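Local coordinates for CBS domain protein/ACT domain protein (Thermotoga maritima, PDB 1VR9), which is of unknown function but combines a pair of CBS domains with an ACT domain and may bind magnesium ions, at residues 56-65 against 74-84. Numbering follows the deposited sequence.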
loop_
_atom_site.group_PDB
_atom_site.type_symbol
_atom_site.label_atom_id
_atom_site.label_comp_id
_atom_site.label_asym_id
_atom_site.label_seq_id
_atom_site.Cartn_x
_atom_site.Cartn_y
_atom_site.Cartn_z
ATOM N N PHE A 56 -0.319 4.105 -9.328
ATOM C CA PHE A 56 0.066 4.250 -7.927
ATOM C C PHE A 56 0.587 5.649 -7.605
ATOM O O PHE A 56 1.446 6.174 -8.332
ATOM C CB PHE A 56 1.121 3.213 -7.580
ATOM C CG PHE A 56 1.769 3.453 -6.260
ATOM C CD1 PHE A 56 1.060 3.289 -5.070
ATOM C CD2 PHE A 56 3.103 3.837 -6.201
ATOM C CE1 PHE A 56 1.664 3.516 -3.864
ATOM C CE2 PHE A 56 3.706 4.049 -4.987
ATOM C CZ PHE A 56 3.005 3.900 -3.836
ATOM N N ARG A 57 0.068 6.250 -6.531
ATOM C CA ARG A 57 0.455 7.601 -6.093
ATOM C C ARG A 57 1.281 7.651 -4.823
ATOM O O ARG A 57 2.205 8.477 -4.712
ATOM C CB ARG A 57 -0.784 8.491 -5.900
ATOM C CG ARG A 57 -1.438 9.007 -7.189
ATOM C CD ARG A 57 -0.827 10.291 -7.745
ATOM N NE ARG A 57 -0.326 11.189 -6.704
ATOM C CZ ARG A 57 0.866 11.789 -6.721
ATOM N NH1 ARG A 57 1.700 11.627 -7.747
ATOM N NH2 ARG A 57 1.222 12.583 -5.712
ATOM N N GLY A 58 0.959 6.778 -3.872
ATOM C CA GLY A 58 1.662 6.730 -2.584
ATOM C C GLY A 58 0.725 6.130 -1.562
ATOM O O GLY A 58 -0.224 5.404 -1.895
ATOM N N VAL A 59 0.997 6.421 -0.306
ATOM C CA VAL A 59 0.207 5.889 0.776
ATOM C C VAL A 59 -0.179 7.052 1.685
ATOM O O VAL A 59 0.526 8.064 1.727
ATOM C CB VAL A 59 0.993 4.798 1.561
ATOM C CG1 VAL A 59 1.570 3.742 0.618
ATOM C CG2 VAL A 59 2.081 5.406 2.358
ATOM N N VAL A 60 -1.299 6.914 2.375
ATOM C CA VAL A 60 -1.694 7.840 3.438
ATOM C C VAL A 60 -1.525 7.134 4.776
ATOM O O VAL A 60 -1.989 6.013 4.950
ATOM C CB VAL A 60 -3.150 8.311 3.287
ATOM C CG1 VAL A 60 -3.583 9.157 4.460
ATOM C CG2 VAL A 60 -3.283 9.100 2.016
ATOM N N ASN A 61 -0.810 7.789 5.685
ATOM C CA ASN A 61 -0.627 7.299 7.069
ATOM C C ASN A 61 -1.692 7.947 7.972
ATOM O O ASN A 61 -1.874 9.158 7.930
ATOM C CB ASN A 61 0.777 7.669 7.569
ATOM C CG ASN A 61 1.884 7.087 6.697
ATOM O OD1 ASN A 61 2.160 5.885 6.738
ATOM N ND2 ASN A 61 2.517 7.935 5.911
ATOM N N LYS A 62 -2.382 7.143 8.786
ATOM C CA LYS A 62 -3.474 7.611 9.672
ATOM C C LYS A 62 -3.120 8.817 10.532
ATOM O O LYS A 62 -3.940 9.711 10.719
ATOM C CB LYS A 62 -3.953 6.456 10.584
ATOM C CG LYS A 62 -5.117 6.798 11.510
ATOM C CD LYS A 62 -5.722 5.521 12.097
ATOM C CE LYS A 62 -6.833 5.799 13.096
ATOM N NZ LYS A 62 -7.270 4.555 13.782
ATOM N N GLU A 63 -1.895 8.828 11.067
ATOM C CA GLU A 63 -1.436 9.891 11.966
ATOM C C GLU A 63 -1.473 11.257 11.285
ATOM O O GLU A 63 -1.714 12.277 11.940
ATOM C CB GLU A 63 -0.007 9.602 12.464
ATOM C CG GLU A 63 1.036 9.641 11.337
ATOM C CD GLU A 63 2.474 9.408 11.792
ATOM O OE1 GLU A 63 2.763 9.386 13.015
ATOM O OE2 GLU A 63 3.332 9.249 10.888
ATOM N N ASP A 64 -1.249 11.262 9.972
ATOM C CA ASP A 64 -1.275 12.484 9.173
ATOM C C ASP A 64 -2.685 13.092 8.972
ATOM O O ASP A 64 -2.810 14.227 8.505
ATOM C CB ASP A 64 -0.599 12.229 7.816
ATOM C CG ASP A 64 0.907 12.003 7.941
ATOM O OD1 ASP A 64 1.491 12.371 8.991
ATOM O OD2 ASP A 64 1.513 11.469 6.988
ATOM N N LEU A 65 -3.741 12.361 9.329
ATOM C CA LEU A 65 -5.101 12.868 9.181
ATOM C C LEU A 65 -5.751 13.356 10.481
ATOM O O LEU A 65 -6.900 13.793 10.463
ATOM C CB LEU A 65 -5.986 11.798 8.524
ATOM C CG LEU A 65 -5.419 11.165 7.238
ATOM C CD1 LEU A 65 -6.340 10.053 6.736
ATOM C CD2 LEU A 65 -5.175 12.216 6.160
ATOM N N VAL A 74 -7.625 14.073 0.833
ATOM C CA VAL A 74 -6.318 13.483 1.157
ATOM C C VAL A 74 -5.255 13.814 0.092
ATOM O O VAL A 74 -4.111 13.362 0.193
ATOM C CB VAL A 74 -6.393 11.960 1.343
ATOM C CG1 VAL A 74 -7.427 11.579 2.427
ATOM C CG2 VAL A 74 -6.681 11.243 0.025
ATOM N N PHE A 75 -5.643 14.617 -0.904
ATOM C CA PHE A 75 -4.821 14.924 -2.079
ATOM C C PHE A 75 -3.416 15.376 -1.731
ATOM O O PHE A 75 -2.465 14.864 -2.311
ATOM C CB PHE A 75 -5.512 15.983 -2.940
ATOM C CG PHE A 75 -4.877 16.185 -4.296
ATOM C CD1 PHE A 75 -5.190 15.334 -5.356
ATOM C CD2 PHE A 75 -3.985 17.214 -4.518
ATOM C CE1 PHE A 75 -4.616 15.517 -6.607
ATOM C CE2 PHE A 75 -3.419 17.402 -5.771
ATOM C CZ PHE A 75 -3.729 16.530 -6.809
ATOM N N ASN A 76 -3.294 16.296 -0.771
ATOM C CA ASN A 76 -1.992 16.818 -0.334
ATOM C C ASN A 76 -1.331 16.041 0.803
ATOM O O ASN A 76 -0.273 16.448 1.268
ATOM C CB ASN A 76 -2.135 18.273 0.138
ATOM C CG ASN A 76 -2.540 19.207 -0.968
ATOM O OD1 ASN A 76 -2.188 18.991 -2.123
ATOM N ND2 ASN A 76 -3.254 20.271 -0.621
ATOM N N LYS A 77 -1.956 14.952 1.238
ATOM C CA LYS A 77 -1.502 14.190 2.407
ATOM C C LYS A 77 -0.803 12.867 2.042
ATOM O O LYS A 77 -0.397 12.088 2.934
ATOM C CB LYS A 77 -2.679 13.956 3.364
ATOM C CG LYS A 77 -3.524 15.206 3.669
ATOM C CD LYS A 77 -2.715 16.329 4.315
ATOM C CE LYS A 77 -3.514 17.636 4.425
ATOM N NZ LYS A 77 -2.758 18.700 5.150
ATOM N N VAL A 78 -0.590 12.624 0.753
ATOM C CA VAL A 78 0.024 11.354 0.324
ATOM C C VAL A 78 1.524 11.375 0.640
ATOM O O VAL A 78 2.182 12.411 0.576
ATOM C CB VAL A 78 -0.212 11.078 -1.182
ATOM C CG1 VAL A 78 0.420 9.765 -1.622
ATOM C CG2 VAL A 78 -1.725 11.073 -1.499
ATOM N N SER A 79 2.049 10.196 0.936
ATOM C CA SER A 79 3.433 10.007 1.335
ATOM C C SER A 79 4.014 8.833 0.526
ATOM O O SER A 79 3.258 8.040 -0.050
ATOM C CB SER A 79 3.437 9.658 2.832
ATOM O OG SER A 79 2.953 10.762 3.578
ATOM N N LEU A 80 5.342 8.700 0.546
ATOM C CA LEU A 80 6.032 7.499 0.047
ATOM C C LEU A 80 5.712 7.143 -1.415
ATOM O O LEU A 80 5.332 5.999 -1.716
ATOM C CB LEU A 80 5.724 6.290 0.944
ATOM C CG LEU A 80 5.980 6.432 2.446
ATOM C CD1 LEU A 80 5.749 5.128 3.181
ATOM C CD2 LEU A 80 7.416 6.942 2.646
ATOM N N PRO A 81 5.911 8.099 -2.336
ATOM C CA PRO A 81 5.682 7.786 -3.741
ATOM C C PRO A 81 6.623 6.706 -4.300
ATOM O O PRO A 81 6.333 6.171 -5.374
ATOM C CB PRO A 81 5.909 9.130 -4.454
ATOM C CG PRO A 81 6.675 9.945 -3.522
ATOM C CD PRO A 81 6.366 9.490 -2.145
ATOM N N ASP A 82 7.725 6.421 -3.604
ATOM C CA ASP A 82 8.733 5.463 -4.081
ATOM C C ASP A 82 8.575 4.076 -3.466
ATOM O O ASP A 82 9.398 3.185 -3.734
ATOM C CB ASP A 82 10.156 5.988 -3.810
ATOM C CG ASP A 82 10.371 7.410 -4.327
ATOM O OD1 ASP A 82 10.222 7.654 -5.558
ATOM O OD2 ASP A 82 10.697 8.306 -3.508
ATOM N N PHE A 83 7.529 3.892 -2.648
ATOM C CA PHE A 83 7.323 2.656 -1.875
ATOM C C PHE A 83 6.449 1.684 -2.670
ATOM O O PHE A 83 5.226 1.673 -2.549
ATOM C CB PHE A 83 6.705 2.967 -0.500
ATOM C CG PHE A 83 6.557 1.777 0.394
ATOM C CD1 PHE A 83 7.679 1.134 0.934
ATOM C CD2 PHE A 83 5.286 1.316 0.774
ATOM C CE1 PHE A 83 7.538 0.046 1.788
ATOM C CE2 PHE A 83 5.149 0.261 1.619
ATOM C CZ PHE A 83 6.287 -0.396 2.130
ATOM N N PHE A 84 7.101 0.874 -3.502
ATOM C CA PHE A 84 6.411 -0.092 -4.338
ATOM C C PHE A 84 7.403 -1.156 -4.809
ATOM O O PHE A 84 8.612 -0.946 -4.779
ATOM C CB PHE A 84 5.793 0.596 -5.584
ATOM C CG PHE A 84 6.813 1.194 -6.522
ATOM C CD1 PHE A 84 7.450 0.417 -7.471
ATOM C CD2 PHE A 84 7.166 2.532 -6.421
ATOM C CE1 PHE A 84 8.411 0.960 -8.310
ATOM C CE2 PHE A 84 8.099 3.083 -7.241
ATOM C CZ PHE A 84 8.735 2.307 -8.197
HETATM O O HOH W 1 4.235 7.426 -7.122
HETATM O O HOH W 2 -2.521 12.894 -4.692
HETATM O O HOH W 3 0.236 10.378 4.853
#
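Phe56 pushes its ring into a hollow formed by the turn that runs from Leu80 to Phe83. The ring swings there because CG lies anti to the backbone N (chi1 169°). Its edge meets Leu80 O and Pro81 O, the latter 3.4 Å from CE2. Phe83 O is 3.4 Å from CZ. CE2 also touches CD2 of Phe84 at 4.0 Å. The backbone N of Gly58 lies over one ring face, toward its rim. With alanine in place of Phe56, the hollow beneath the turn would probably be left unfilled, and Phe84 would lose this aromatic neighbour. Next along the strand, Gly58 gives the bump of Val78 a place to sit: CG1 lies 3.4 Å from Gly58 CA, a tight fit. Strand 56-61 is an outer strand of the first CBS sheet, and 74-84 is part of the loop that leads to strand 85-86, an edge strand of the second. The loop pairs with strand 56-61 through a single antiparallel hydrogen-bonded bridge, Val59 with Ser79. Val59 N donates to Ser79 O at 2.8 Å, nearly straight at 169°, and Ser79 N donates to Val59 O at 2.7 Å. Val59 CG2 rests against Leu80 CD1 (3.8 Å). Val60 CG2 faces the notch between Val74 and Val78 and touches both loosely, and Leu65 CD2 lies against Val74 CG1 and Lys77 CB. Cys35 of helix 32-41 touches Val60, Leu65 and Val74. Water 3 fills the notch beside Ser79. It accepts from Asn61 N and Ser79 OG and donates to Asp64 OD2 and Lys77 O.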